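PDB 1Z2Z: probable tRNA pseudouridine synthase D from Methanosarcina mazei, which probably isomerises the uridine at position 13 of transfer RNAs to pseudouridine. Local coordinates for residues N193-A198 with E252-S257; E240-N245 with F258-Q263; N264-F269 with F376-S381. One frame throughout, in Å; residues are numbered along the deposited sequence.

Contact 1 of 3, residues N193-A198 with E252-S257; sequences NFEKAA and EDYSGS
Phe194, Glu195 and Ala198 of helix 194-202 pack against Tyr254 and its neighbours in the loop that leaves helix 238-249, a partly buried contact joined by van der Waals packing without a hydrogen bond between the two segments. Phe194 and Tyr254 come together at their stems, CB of Phe194 lying 4.1 Å from CB of Tyr254, and their rings then diverge. The Phe194 ring goes on to Ser255, whose backbone it meets through CD2, 3.6 Å from Ser255 CA; an apolar ring suits this place, since Ile189 and Ile373 also pack on it. Tyr254 has its CG anti to its own carbonyl carbon (chi1 -56°), which lays the ring alongside the helix. Tyr254 CD1 lies 3.9 Å from Ala198 CB, where a small residue lets the ring come near the helix. Across the ring from it, CE2 meets obliquely the carboxylate of Glu195, whose plane is turned 64° from the ring. Beyond it the hydroxyl donates to Glu252 OE1, with Tyr254 OH 2.8 Å from that oxygen, nearly in line with its C-O bond. Glu195 OE2 lies 4.3 Å from Glu252 OE2, a like-charge neighbourhood that would tend to be eased by solvent, since Glu252 is exposed. At the other end of the segment Ser257 OG donates to Tyr254 O (2.7 Å), and the same OG sits against Ala198 CB. A leucine in place of Tyr254 would probably leave Glu252 OE1 without its hydroxyl partner and open a gap beside Glu195. The arrangement is helix-against-loop packing within the largely helical part of the TRUD region, well away from the predicted nucleophile.

Contact 2 of 3, residues E240-N245 with F258-Q263; sequences ERAMMN and FRVLPQ
Met243, a selenomethionine in this crystal, packs its chain from helix 238-249 against Phe258, Val260 and Leu261, the returning arm of the helix-loop-helix connection that leads to helix 263-287. The backbones come nearest at Ala242 and Val260, whose CA atoms are 6.3 Å apart; the small Ala242 and the beta-branched valine suit this close approach, with CB of Ala242 lying 4.3 Å from CB of Val260. The Met243 chain crosses both Val260 and Leu261 at about a right angle, and its CG meets a branch of each. Met243 CG touches Val260 CG2 at 3.5 Å and has Leu261 CD2 a little farther off. Farther out, the selenium of Met243 lies 3.8 Å from the other leucine methyl, Leu261 CD1. An unbranched, flexible side chain fits here because it can be extended in its middle torsion, chi2, and turned at its end. That turn is at chi3 (59°), which carries the terminal methyl over to Phe258. Phe258 itself leaves its backbone away from the helix, yet its ring still presents a face to Met243. No hydrogen bond links the two segments; the join is apolar, and it is buried. Tyr201 and Ala197 of helix 194-202 extend the same packing, touching Met243 and Phe258 respectively. The outermost atom of the chain, Met243 CE, lies over one face of the Phe258 ring, 4.1 Å from CE1.

Contact 3 of 3, residues N264-F269 with F376-S381; sequences NLYRMF and FPEMSS
Arg267 and Met379 bring the backbones closest, their CA atoms 5.4 Å apart, where the early part of helix 263-287 passes the short 3-10 segment 377-379. The arginine reaches along this segment with its chain bent at chi3, and its guanidinium meets two carbonyls: Glu378 O, near the edge but tilted from the plane, and Ser380 O, in the plane. Arg267 NE donates to Glu378 O over 2.9 Å in a fairly straight bond (153° at the hydrogen), and Arg267 NH2 adds a weak bond to Ser380 O at 3.2 Å. A long donor with several N-H groups suits this place, a helix-to-loop tie in which a side chain gathers main-chain oxygens where the 3-10 turn runs out into loop. Ser380, just past the turn, ties back to it, its OG bonding Pro377 O at 2.6 Å. Tyr266 sends its ring across to Phe376 and Glu378. The two rings meet rim to rim, centroids 5.7 Å apart and planes at 59°, while the tyrosine OH makes a weak hydrogen bond to Glu378 OE2. The firmer partner of that carboxylate is Arg259, which forms a salt bridge with OE1. Met379 has CG anti to the backbone N (chi1 -172°), which sets Met379 CG 3.3 Å from Tyr266 O, with its methyl near the tyrosine ring.

In the fold
From the N terminus, helix 194-202 opens contact 1, which closes after 53 intervening, mostly helical residues, at 252-257. Contact 2 opens inside that span on helix 238-249 and closes just beyond it at 258-263, so the two cross. Contact 3 begins at the very next residue and follows in series, its loop of 106 residues returning at 376-381. The connection 252-263 thus serves contacts 1 and 2 in succession and runs straight into contact 3. Their centres lie 11 to 14 Å apart. Phe258 packs on Phe194 and Met379, Phe376 meets Ser255, and Ser257 touches Met243, tying helices 194-202 and 238-249 to the late loop, with contact 3 adding helix 263-287.

Contact 1 of 3, residues N193-A198 with E252-S257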
ATOM      1  N   ASN A 193       9.932 -15.277  19.895  1.00 69.48           N
ATOM      2  CA  ASN A 193       8.877 -16.280  19.840  1.00 71.10           C
ATOM      3  C   ASN A 193       8.600 -16.783  18.433  1.00 71.69           C
ATOM      4  O   ASN A 193       8.264 -16.005  17.542  1.00 72.09           O
ATOM      5  CB  ASN A 193       7.589 -15.713  20.417  1.00 71.72           C
ATOM      6  CG  ASN A 193       7.716 -15.377  21.872  1.00 73.76           C
ATOM      7  OD1 ASN A 193       7.871 -16.265  22.714  1.00 75.66           O
ATOM      8  ND2 ASN A 193       7.662 -14.088  22.187  1.00 74.21           N
ATOM      9  N   PHE A 194       8.745 -18.086  18.228  1.00 72.06           N
ATOM     10  CA  PHE A 194       8.455 -18.656  16.923  1.00 72.43           C
ATOM     11  C   PHE A 194       7.209 -19.522  17.003  1.00 72.52           C
ATOM     12  O   PHE A 194       6.640 -19.906  15.982  1.00 71.34           O
ATOM     13  CB  PHE A 194       9.642 -19.463  16.401  1.00 72.64           C
ATOM     14  CG  PHE A 194      10.683 -18.619  15.728  1.00 72.72           C
ATOM     15  CD1 PHE A 194      11.548 -17.829  16.475  1.00 72.84           C
ATOM     16  CD2 PHE A 194      10.785 -18.600  14.340  1.00 72.67           C
ATOM     17  CE1 PHE A 194      12.496 -17.026  15.851  1.00 73.01           C
ATOM     18  CE2 PHE A 194      11.729 -17.800  13.706  1.00 73.25           C
ATOM     19  CZ  PHE A 194      12.588 -17.015  14.464  1.00 73.36           C
ATOM     20  N   GLU A 195       6.790 -19.807  18.233  1.00 73.55           N
ATOM     21  CA  GLU A 195       5.597 -20.601  18.504  1.00 74.01           C
ATOM     22  C   GLU A 195       4.370 -19.767  18.144  1.00 73.99           C
ATOM     23  O   GLU A 195       3.346 -20.295  17.705  1.00 73.85           O
ATOM     24  CB  GLU A 195       5.532 -20.960  19.990  1.00 74.56           C
ATOM     25  CG  GLU A 195       4.292 -21.748  20.383  1.00 75.80           C
ATOM     26  CD  GLU A 195       4.539 -23.239  20.404  1.00 76.84           C
ATOM     27  OE1 GLU A 195       3.562 -24.015  20.283  1.00 76.75           O
ATOM     28  OE2 GLU A 195       5.716 -23.632  20.555  1.00 77.73           O
ATOM     29  N   LYS A 196       4.485 -18.457  18.346  1.00 73.34           N
ATOM     30  CA  LYS A 196       3.400 -17.533  18.055  1.00 73.02           C
ATOM     31  C   LYS A 196       3.480 -16.991  16.631  1.00 71.57           C
ATOM     32  O   LYS A 196       2.464 -16.890  15.945  1.00 71.93           O
ATOM     33  CB  LYS A 196       3.408 -16.373  19.061  1.00 74.47           C
ATOM     34  CG  LYS A 196       3.250 -16.817  20.520  1.00 76.89           C
ATOM     35  CD  LYS A 196       1.951 -17.602  20.726  1.00 78.19           C
ATOM     36  CE  LYS A 196       1.843 -18.181  22.130  1.00 78.11           C
ATOM     37  NZ  LYS A 196       0.587 -18.967  22.309  1.00 76.99           N
ATOM     38  N   ALA A 197       4.685 -16.648  16.185  1.00 69.63           N
ATOM     39  CA  ALA A 197       4.876 -16.120  14.836  1.00 68.38           C
ATOM     40  C   ALA A 197       4.405 -17.118  13.783  1.00 67.57           C
ATOM     41  O   ALA A 197       3.879 -16.730  12.738  1.00 67.39           O
ATOM     42  CB  ALA A 197       6.343 -15.777  14.606  1.00 67.93           C
ATOM     43  N   ALA A 198       4.599 -18.404  14.058  1.00 66.35           N
ATOM     44  CA  ALA A 198       4.186 -19.441  13.127  1.00 64.96           C
ATOM     45  C   ALA A 198       2.689 -19.677  13.225  1.00 64.22           C
ATOM     46  O   ALA A 198       2.014 -19.844  12.211  1.00 64.92           O
ATOM     47  CB  ALA A 198       4.936 -20.728  13.411  1.00 65.32           C
ATOM     48  N   GLU A 252       7.318 -29.152  16.821  1.00 76.92           N
ATOM     49  CA  GLU A 252       7.854 -28.029  17.586  1.00 77.50           C
ATOM     50  C   GLU A 252       8.972 -27.318  16.834  1.00 77.34           C
ATOM     51  O   GLU A 252       9.744 -26.573  17.431  1.00 78.23           O
ATOM     52  CB  GLU A 252       8.379 -28.506  18.943  1.00 78.66           C
ATOM     53  CG  GLU A 252       7.326 -29.139  19.841  1.00 81.58           C
ATOM     54  CD  GLU A 252       6.211 -28.179  20.220  1.00 82.77           C
ATOM     55  OE1 GLU A 252       5.427 -27.785  19.329  1.00 83.37           O
ATOM     56  OE2 GLU A 252       6.121 -27.814  21.413  1.00 83.48           O
ATOM     57  N   ASP A 253       9.055 -27.543  15.525  1.00 76.60           N
ATOM     58  CA  ASP A 253      10.097 -26.914  14.719  1.00 75.94           C
ATOM     59  C   ASP A 253       9.572 -25.650  14.043  1.00 75.53           C
ATOM     60  O   ASP A 253       9.797 -25.415  12.851  1.00 75.21           O
ATOM     61  CB  ASP A 253      10.623 -27.901  13.671  1.00 76.28           C
ATOM     62  CG  ASP A 253      12.016 -27.537  13.171  1.00 76.81           C
ATOM     63  OD1 ASP A 253      12.915 -27.313  14.013  1.00 77.13           O
ATOM     64  OD2 ASP A 253      12.218 -27.489  11.938  1.00 77.03           O
ATOM     65  N   TYR A 254       8.867 -24.840  14.827  1.00 74.52           N
ATOM     66  CA  TYR A 254       8.307 -23.588  14.342  1.00 73.42           C
ATOM     67  C   TYR A 254       9.423 -22.696  13.802  1.00 72.64           C
ATOM     68  O   TYR A 254       9.202 -21.885  12.903  1.00 72.55           O
ATOM     69  CB  TYR A 254       7.565 -22.881  15.478  1.00 72.78           C
ATOM     70  CG  TYR A 254       6.491 -23.736  16.108  1.00 73.17           C
ATOM     71  CD1 TYR A 254       5.328 -24.058  15.412  1.00 73.05           C
ATOM     72  CD2 TYR A 254       6.659 -24.264  17.385  1.00 74.03           C
ATOM     73  CE1 TYR A 254       4.358 -24.894  15.975  1.00 73.89           C
ATOM     74  CE2 TYR A 254       5.699 -25.099  17.956  1.00 73.77           C
ATOM     75  CZ  TYR A 254       4.555 -25.410  17.250  1.00 73.92           C
ATOM     76  OH  TYR A 254       3.617 -26.238  17.822  1.00 74.53           O
ATOM     77  N   SER A 255      10.627 -22.851  14.343  1.00 72.10           N
ATOM     78  CA  SER A 255      11.752 -22.039  13.893  1.00 71.61           C
ATOM     79  C   SER A 255      11.996 -22.201  12.398  1.00 70.05           C
ATOM     80  O   SER A 255      12.109 -21.212  11.675  1.00 68.77           O
ATOM     81  CB  SER A 255      13.028 -22.386  14.683  1.00 72.56           C
ATOM     82  OG  SER A 255      13.292 -23.782  14.713  1.00 73.44           O
ATOM     83  N   GLY A 256      12.058 -23.449  11.940  1.00 68.97           N
ATOM     84  CA  GLY A 256      12.296 -23.715  10.533  1.00 67.68           C
ATOM     85  C   GLY A 256      11.035 -23.875   9.709  1.00 66.90           C
ATOM     86  O   GLY A 256      11.096 -24.222   8.528  1.00 66.27           O
ATOM     87  N   SER A 257       9.883 -23.624  10.320  1.00 66.69           N
ATOM     88  CA  SER A 257       8.626 -23.749   9.593  1.00 66.32           C
ATOM     89  C   SER A 257       8.515 -22.651   8.531  1.00 65.49           C
ATOM     90  O   SER A 257       7.627 -22.690   7.693  1.00 65.20           O
ATOM     91  CB  SER A 257       7.437 -23.673  10.553  1.00 66.08           C
ATOM     92  OG  SER A 257       7.290 -22.369  11.075  1.00 66.82           O
TER

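Contact 2 of 3, residues E240-N245 with F258-Q263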
ATOM      1  N   GLU A 240       0.248 -21.710   4.049  1.00 52.89           N
ATOM      2  CA  GLU A 240      -0.142 -22.252   5.343  1.00 53.34           C
ATOM      3  C   GLU A 240      -0.013 -23.766   5.335  1.00 54.00           C
ATOM      4  O   GLU A 240       0.465 -24.361   6.298  1.00 54.43           O
ATOM      5  CB  GLU A 240      -1.584 -21.865   5.694  1.00 53.03           C
ATOM      6  CG  GLU A 240      -1.759 -20.432   6.190  1.00 54.12           C
ATOM      7  CD  GLU A 240      -1.901 -19.416   5.068  1.00 54.55           C
ATOM      8  OE1 GLU A 240      -1.052 -19.398   4.149  1.00 55.64           O
ATOM      9  OE2 GLU A 240      -2.865 -18.624   5.112  1.00 54.82           O
ATOM     10  N   ARG A 241      -0.443 -24.391   4.245  1.00 54.99           N
ATOM     11  CA  ARG A 241      -0.370 -25.846   4.144  1.00 56.25           C
ATOM     12  C   ARG A 241       1.087 -26.318   4.191  1.00 56.08           C
ATOM     13  O   ARG A 241       1.440 -27.214   4.960  1.00 55.21           O
ATOM     14  CB  ARG A 241      -1.054 -26.341   2.846  1.00 56.33           C
ATOM     15  CG  ARG A 241      -2.599 -26.259   2.838  1.00 56.86           C
ATOM     16  CD  ARG A 241      -3.214 -26.694   1.493  1.00 59.82           C
ATOM     17  NE  ARG A 241      -2.797 -28.037   1.075  1.00 62.45           N
ATOM     18  CZ  ARG A 241      -2.344 -28.349  -0.144  1.00 63.35           C
ATOM     19  NH1 ARG A 241      -1.986 -29.598  -0.427  1.00 61.83           N
ATOM     20  NH2 ARG A 241      -2.234 -27.413  -1.082  1.00 63.17           N
ATOM     21  N   ALA A 242       1.931 -25.698   3.379  1.00 56.54           N
ATOM     22  CA  ALA A 242       3.335 -26.075   3.322  1.00 57.76           C
ATOM     23  C   ALA A 242       3.972 -26.083   4.706  1.00 59.34           C
ATOM     24  O   ALA A 242       4.789 -26.957   5.021  1.00 58.52           O
ATOM     25  CB  ALA A 242       4.093 -25.127   2.398  1.00 56.31           C
HETATM   26  N   MSE A 243       3.586 -25.115   5.533  1.00 61.53           N
HETATM   27  CA  MSE A 243       4.134 -24.987   6.887  1.00 62.88           C
HETATM   28  C   MSE A 243       3.651 -26.043   7.867  1.00 64.59           C
HETATM   29  O   MSE A 243       4.396 -26.485   8.745  1.00 65.06           O
HETATM   30  CB  MSE A 243       3.811 -23.609   7.452  1.00 61.60           C
HETATM   31  CG  MSE A 243       4.397 -22.498   6.648  1.00 62.66           C
HETATM   32 SE   MSE A 243       4.136 -20.802   7.476  1.00 67.29          SE
HETATM   33  CE  MSE A 243       5.051 -21.128   9.158  1.00 63.81           C
HETATM   34  N   MSE A 244       2.394 -26.436   7.730  1.00 67.04           N
HETATM   35  CA  MSE A 244       1.847 -27.434   8.618  1.00 69.06           C
HETATM   36  C   MSE A 244       2.497 -28.777   8.336  1.00 69.46           C
HETATM   37  O   MSE A 244       2.721 -29.564   9.253  1.00 69.59           O
HETATM   38  CB  MSE A 244       0.335 -27.506   8.447  1.00 71.53           C
HETATM   39  CG  MSE A 244      -0.338 -26.172   8.735  1.00 75.13           C
HETATM   40 SE   MSE A 244      -2.263 -26.253   8.708  1.00 77.34          SE
HETATM   41  CE  MSE A 244      -2.566 -26.433  10.607  1.00 76.60           C
ATOM     42  N   ASN A 245       2.814 -29.039   7.071  1.00 69.44           N
ATOM     43  CA  ASN A 245       3.461 -30.299   6.725  1.00 70.42           C
ATOM     44  C   ASN A 245       4.811 -30.427   7.425  1.00 71.25           C
ATOM     45  O   ASN A 245       5.131 -31.482   7.970  1.00 71.04           O
ATOM     46  CB  ASN A 245       3.657 -30.417   5.211  1.00 70.10           C
ATOM     47  CG  ASN A 245       2.373 -30.744   4.483  1.00 70.58           C
ATOM     48  OD1 ASN A 245       1.671 -31.694   4.837  1.00 70.79           O
ATOM     49  ND2 ASN A 245       2.062 -29.967   3.450  1.00 69.83           N
ATOM     50  N   PHE A 258       9.432 -21.686   8.560  1.00 64.93           N
ATOM     51  CA  PHE A 258       9.423 -20.588   7.601  1.00 64.43           C
ATOM     52  C   PHE A 258      10.269 -20.872   6.379  1.00 65.64           C
ATOM     53  O   PHE A 258      10.189 -20.157   5.377  1.00 65.38           O
ATOM     54  CB  PHE A 258       9.944 -19.316   8.253  1.00 63.30           C
ATOM     55  CG  PHE A 258       9.035 -18.762   9.296  1.00 62.86           C
ATOM     56  CD1 PHE A 258       7.852 -18.127   8.937  1.00 63.16           C
ATOM     57  CD2 PHE A 258       9.361 -18.865  10.640  1.00 62.35           C
ATOM     58  CE1 PHE A 258       7.007 -17.603   9.905  1.00 62.54           C
ATOM     59  CE2 PHE A 258       8.523 -18.346  11.614  1.00 62.40           C
ATOM     60  CZ  PHE A 258       7.346 -17.711  11.248  1.00 62.11           C
ATOM     61  N   ARG A 259      11.094 -21.911   6.469  1.00 67.65           N
ATOM     62  CA  ARG A 259      11.991 -22.291   5.378  1.00 68.81           C
ATOM     63  C   ARG A 259      11.270 -23.062   4.275  1.00 68.76           C
ATOM     64  O   ARG A 259      11.902 -23.693   3.427  1.00 69.25           O
ATOM     65  CB  ARG A 259      13.154 -23.128   5.933  1.00 69.71           C
ATOM     66  CG  ARG A 259      14.539 -22.566   5.609  1.00 70.61           C
ATOM     67  CD  ARG A 259      15.647 -23.285   6.375  1.00 71.11           C
ATOM     68  NE  ARG A 259      16.965 -22.678   6.175  1.00 71.83           N
ATOM     69  CZ  ARG A 259      17.274 -21.414   6.470  1.00 72.79           C
ATOM     70  NH1 ARG A 259      16.359 -20.601   6.982  1.00 72.08           N
ATOM     71  NH2 ARG A 259      18.507 -20.960   6.268  1.00 73.34           N
ATOM     72  N   VAL A 260       9.944 -22.994   4.288  1.00 68.16           N
ATOM     73  CA  VAL A 260       9.128 -23.677   3.294  1.00 68.53           C
ATOM     74  C   VAL A 260       8.530 -22.672   2.306  1.00 68.56           C
ATOM     75  O   VAL A 260       8.119 -23.028   1.198  1.00 68.16           O
ATOM     76  CB  VAL A 260       8.006 -24.469   3.989  1.00 69.08           C
ATOM     77  CG1 VAL A 260       8.590 -25.676   4.716  1.00 70.22           C
ATOM     78  CG2 VAL A 260       7.299 -23.579   4.986  1.00 69.14           C
ATOM     79  N   LEU A 261       8.498 -21.411   2.722  1.00 68.86           N
ATOM     80  CA  LEU A 261       7.970 -20.317   1.910  1.00 69.37           C
ATOM     81  C   LEU A 261       9.144 -19.621   1.213  1.00 70.43           C
ATOM     82  O   LEU A 261      10.204 -19.446   1.812  1.00 70.50           O
ATOM     83  CB  LEU A 261       7.253 -19.306   2.811  1.00 68.91           C
ATOM     84  CG  LEU A 261       6.379 -19.848   3.952  1.00 68.01           C
ATOM     85  CD1 LEU A 261       5.975 -18.708   4.877  1.00 66.89           C
ATOM     86  CD2 LEU A 261       5.159 -20.550   3.386  1.00 66.21           C
ATOM     87  N   PRO A 262       8.967 -19.200  -0.052  1.00 71.26           N
ATOM     88  CA  PRO A 262      10.046 -18.525  -0.781  1.00 71.98           C
ATOM     89  C   PRO A 262      10.458 -17.242  -0.078  1.00 73.49           C
ATOM     90  O   PRO A 262      10.021 -16.984   1.039  1.00 73.85           O
ATOM     91  CB  PRO A 262       9.422 -18.267  -2.149  1.00 71.77           C
ATOM     92  CG  PRO A 262       7.975 -18.077  -1.821  1.00 71.23           C
ATOM     93  CD  PRO A 262       7.725 -19.200  -0.844  1.00 71.54           C
ATOM     94  N   GLN A 263      11.296 -16.442  -0.733  1.00 75.71           N
ATOM     95  CA  GLN A 263      11.765 -15.164  -0.181  1.00 77.27           C
ATOM     96  C   GLN A 263      10.679 -14.087  -0.088  1.00 78.10           C
ATOM     97  O   GLN A 263      10.968 -12.943   0.268  1.00 76.88           O
ATOM     98  CB  GLN A 263      12.921 -14.630  -1.023  1.00 77.12           C
ATOM     99  CG  GLN A 263      12.707 -14.710  -2.542  1.00 78.35           C
ATOM    100  CD  GLN A 263      11.601 -13.800  -3.079  1.00 78.07           C
ATOM    101  OE1 GLN A 263      10.409 -14.073  -2.917  1.00 77.75           O
ATOM    102  NE2 GLN A 263      12.002 -12.713  -3.730  1.00 77.86           N
TER

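Contact 3 of 3, residues N264-F269 with F376-S381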
ATOM      1  N   ASN A 264       9.441 -14.461  -0.417  1.00 80.00           N
ATOM      2  CA  ASN A 264       8.303 -13.541  -0.384  1.00 81.17           C
ATOM      3  C   ASN A 264       8.032 -13.156   1.062  1.00 81.82           C
ATOM      4  O   ASN A 264       8.741 -12.323   1.630  1.00 83.21           O
ATOM      5  CB  ASN A 264       7.055 -14.203  -0.993  1.00 81.94           C
ATOM      6  CG  ASN A 264       6.008 -13.186  -1.467  1.00 82.86           C
ATOM      7  OD1 ASN A 264       4.874 -13.555  -1.803  1.00 82.52           O
ATOM      8  ND2 ASN A 264       6.390 -11.912  -1.509  1.00 82.52           N
ATOM      9  N   LEU A 265       7.011 -13.761   1.664  1.00 81.79           N
ATOM     10  CA  LEU A 265       6.686 -13.464   3.055  1.00 80.83           C
ATOM     11  C   LEU A 265       7.944 -13.638   3.888  1.00 80.01           C
ATOM     12  O   LEU A 265       8.094 -13.013   4.938  1.00 81.50           O
ATOM     13  CB  LEU A 265       5.588 -14.398   3.581  1.00 80.77           C
ATOM     14  CG  LEU A 265       4.142 -14.104   3.179  1.00 80.36           C
ATOM     15  CD1 LEU A 265       3.757 -12.698   3.623  1.00 79.61           C
ATOM     16  CD2 LEU A 265       3.992 -14.257   1.678  1.00 80.96           C
ATOM     17  N   TYR A 266       8.839 -14.491   3.403  1.00 78.18           N
ATOM     18  CA  TYR A 266      10.105 -14.776   4.071  1.00 76.64           C
ATOM     19  C   TYR A 266      10.606 -13.555   4.837  1.00 74.00           C
ATOM     20  O   TYR A 266      11.077 -13.668   5.966  1.00 74.07           O
ATOM     21  CB  TYR A 266      11.149 -15.203   3.030  1.00 78.85           C
ATOM     22  CG  TYR A 266      12.394 -15.817   3.620  1.00 79.97           C
ATOM     23  CD1 TYR A 266      12.309 -16.905   4.493  1.00 79.84           C
ATOM     24  CD2 TYR A 266      13.660 -15.300   3.323  1.00 80.82           C
ATOM     25  CE1 TYR A 266      13.450 -17.458   5.064  1.00 80.87           C
ATOM     26  CE2 TYR A 266      14.809 -15.845   3.889  1.00 81.44           C
ATOM     27  CZ  TYR A 266      14.697 -16.921   4.759  1.00 81.43           C
ATOM     28  OH  TYR A 266      15.830 -17.445   5.337  1.00 82.30           O
ATOM     29  N   ARG A 267      10.487 -12.384   4.224  1.00 70.49           N
ATOM     30  CA  ARG A 267      10.932 -11.168   4.867  1.00 68.22           C
ATOM     31  C   ARG A 267       9.815 -10.126   5.005  1.00 67.66           C
ATOM     32  O   ARG A 267      10.043  -9.035   5.531  1.00 66.92           O
ATOM     33  CB  ARG A 267      12.122 -10.585   4.095  1.00 67.45           C
ATOM     34  CG  ARG A 267      13.225 -11.601   3.803  1.00 64.41           C
ATOM     35  CD  ARG A 267      14.488 -10.942   3.254  1.00 61.90           C
ATOM     36  NE  ARG A 267      15.311 -10.366   4.311  1.00 59.79           N
ATOM     37  CZ  ARG A 267      15.592  -9.075   4.429  1.00 58.44           C
ATOM     38  NH1 ARG A 267      15.118  -8.203   3.548  1.00 56.95           N
ATOM     39  NH2 ARG A 267      16.344  -8.655   5.438  1.00 58.32           N
HETATM   40  N   MSE A 268       8.610 -10.452   4.539  1.00 67.69           N
HETATM   41  CA  MSE A 268       7.486  -9.513   4.641  1.00 66.56           C
HETATM   42  C   MSE A 268       7.078  -9.306   6.094  1.00 62.66           C
HETATM   43  O   MSE A 268       6.735  -8.197   6.505  1.00 62.18           O
HETATM   44  CB  MSE A 268       6.271 -10.007   3.850  1.00 71.23           C
HETATM   45  CG  MSE A 268       6.409  -9.924   2.333  1.00 78.06           C
HETATM   46 SE   MSE A 268       4.663 -10.086   1.439  1.00 88.18          SE
HETATM   47  CE  MSE A 268       4.600  -8.356   0.525  1.00 83.68           C
ATOM     48  N   PHE A 269       7.115 -10.372   6.877  1.00 57.96           N
ATOM     49  CA  PHE A 269       6.750 -10.258   8.271  1.00 53.91           C
ATOM     50  C   PHE A 269       7.566  -9.165   8.956  1.00 51.85           C
ATOM     51  O   PHE A 269       7.004  -8.176   9.424  1.00 50.51           O
ATOM     52  CB  PHE A 269       6.959 -11.592   8.972  1.00 52.20           C
ATOM     53  CG  PHE A 269       6.301 -12.734   8.271  1.00 52.55           C
ATOM     54  CD1 PHE A 269       7.044 -13.828   7.856  1.00 52.26           C
ATOM     55  CD2 PHE A 269       4.932 -12.728   8.036  1.00 53.10           C
ATOM     56  CE1 PHE A 269       6.439 -14.891   7.196  1.00 52.05           C
ATOM     57  CE2 PHE A 269       4.319 -13.789   7.377  1.00 52.28           C
ATOM     58  CZ  PHE A 269       5.072 -14.875   6.968  1.00 51.74           C
ATOM     59  N   PHE A 376      16.744 -17.414  11.962  1.00 76.87           N
ATOM     60  CA  PHE A 376      16.689 -17.039  10.550  1.00 77.46           C
ATOM     61  C   PHE A 376      17.371 -15.712  10.254  1.00 77.32           C
ATOM     62  O   PHE A 376      16.711 -14.683  10.091  1.00 77.52           O
ATOM     63  CB  PHE A 376      15.244 -16.956  10.056  1.00 77.64           C
ATOM     64  CG  PHE A 376      14.729 -18.236   9.495  1.00 78.43           C
ATOM     65  CD1 PHE A 376      14.087 -18.260   8.265  1.00 78.54           C
ATOM     66  CD2 PHE A 376      14.889 -19.425  10.197  1.00 80.03           C
ATOM     67  CE1 PHE A 376      13.612 -19.454   7.734  1.00 79.85           C
ATOM     68  CE2 PHE A 376      14.418 -20.627   9.680  1.00 81.12           C
ATOM     69  CZ  PHE A 376      13.776 -20.643   8.444  1.00 80.76           C
ATOM     70  N   PRO A 377      18.708 -15.722  10.158  1.00 76.82           N
ATOM     71  CA  PRO A 377      19.448 -14.490   9.875  1.00 75.43           C
ATOM     72  C   PRO A 377      19.003 -13.836   8.569  1.00 74.22           C
ATOM     73  O   PRO A 377      18.794 -12.624   8.514  1.00 73.15           O
ATOM     74  CB  PRO A 377      20.894 -14.969   9.831  1.00 76.26           C
ATOM     75  CG  PRO A 377      20.762 -16.372   9.313  1.00 76.39           C
ATOM     76  CD  PRO A 377      19.600 -16.894  10.114  1.00 76.37           C
ATOM     77  N   GLU A 378      18.858 -14.649   7.525  1.00 73.96           N
ATOM     78  CA  GLU A 378      18.441 -14.174   6.204  1.00 73.81           C
ATOM     79  C   GLU A 378      17.156 -13.367   6.354  1.00 73.56           C
ATOM     80  O   GLU A 378      16.855 -12.473   5.559  1.00 72.98           O
ATOM     81  CB  GLU A 378      18.175 -15.358   5.259  1.00 73.97           C
ATOM     82  CG  GLU A 378      19.001 -16.624   5.523  1.00 73.64           C
ATOM     83  CD  GLU A 378      18.476 -17.445   6.695  1.00 73.56           C
ATOM     84  OE1 GLU A 378      19.094 -18.476   7.038  1.00 72.73           O
ATOM     85  OE2 GLU A 378      17.439 -17.059   7.274  1.00 74.70           O
HETATM   86  N   MSE A 379      16.410 -13.702   7.399  1.00 73.23           N
HETATM   87  CA  MSE A 379      15.144 -13.065   7.696  1.00 72.92           C
HETATM   88  C   MSE A 379      15.325 -11.782   8.491  1.00 71.74           C
HETATM   89  O   MSE A 379      14.365 -11.040   8.706  1.00 71.90           O
HETATM   90  CB  MSE A 379      14.275 -14.040   8.482  1.00 74.83           C
HETATM   91  CG  MSE A 379      12.856 -13.586   8.711  1.00 76.74           C
HETATM   92 SE   MSE A 379      11.958 -14.853   9.834  1.00 81.92          SE
HETATM   93  CE  MSE A 379      11.322 -16.080   8.465  1.00 80.04           C
ATOM     94  N   SER A 380      16.553 -11.522   8.929  1.00 70.11           N
ATOM     95  CA  SER A 380      16.815 -10.320   9.707  1.00 67.63           C
ATOM     96  C   SER A 380      17.248  -9.172   8.815  1.00 66.21           C
ATOM     97  O   SER A 380      18.119  -9.310   7.957  1.00 65.43           O
ATOM     98  CB  SER A 380      17.874 -10.579  10.786  1.00 66.88           C
ATOM     99  OG  SER A 380      19.173 -10.679  10.240  1.00 65.04           O
ATOM    100  N   SER A 381      16.609  -8.035   9.028  1.00 65.14           N
ATOM    101  CA  SER A 381      16.895  -6.845   8.262  1.00 64.22           C
ATOM    102  C   SER A 381      17.673  -5.884   9.138  1.00 63.41           C
ATOM    103  O   SER A 381      17.674  -6.003  10.368  1.00 63.20           O
ATOM    104  CB  SER A 381      15.586  -6.194   7.802  1.00 64.35           C
ATOM    105  OG  SER A 381      15.821  -4.987   7.095  1.00 64.16           O
TER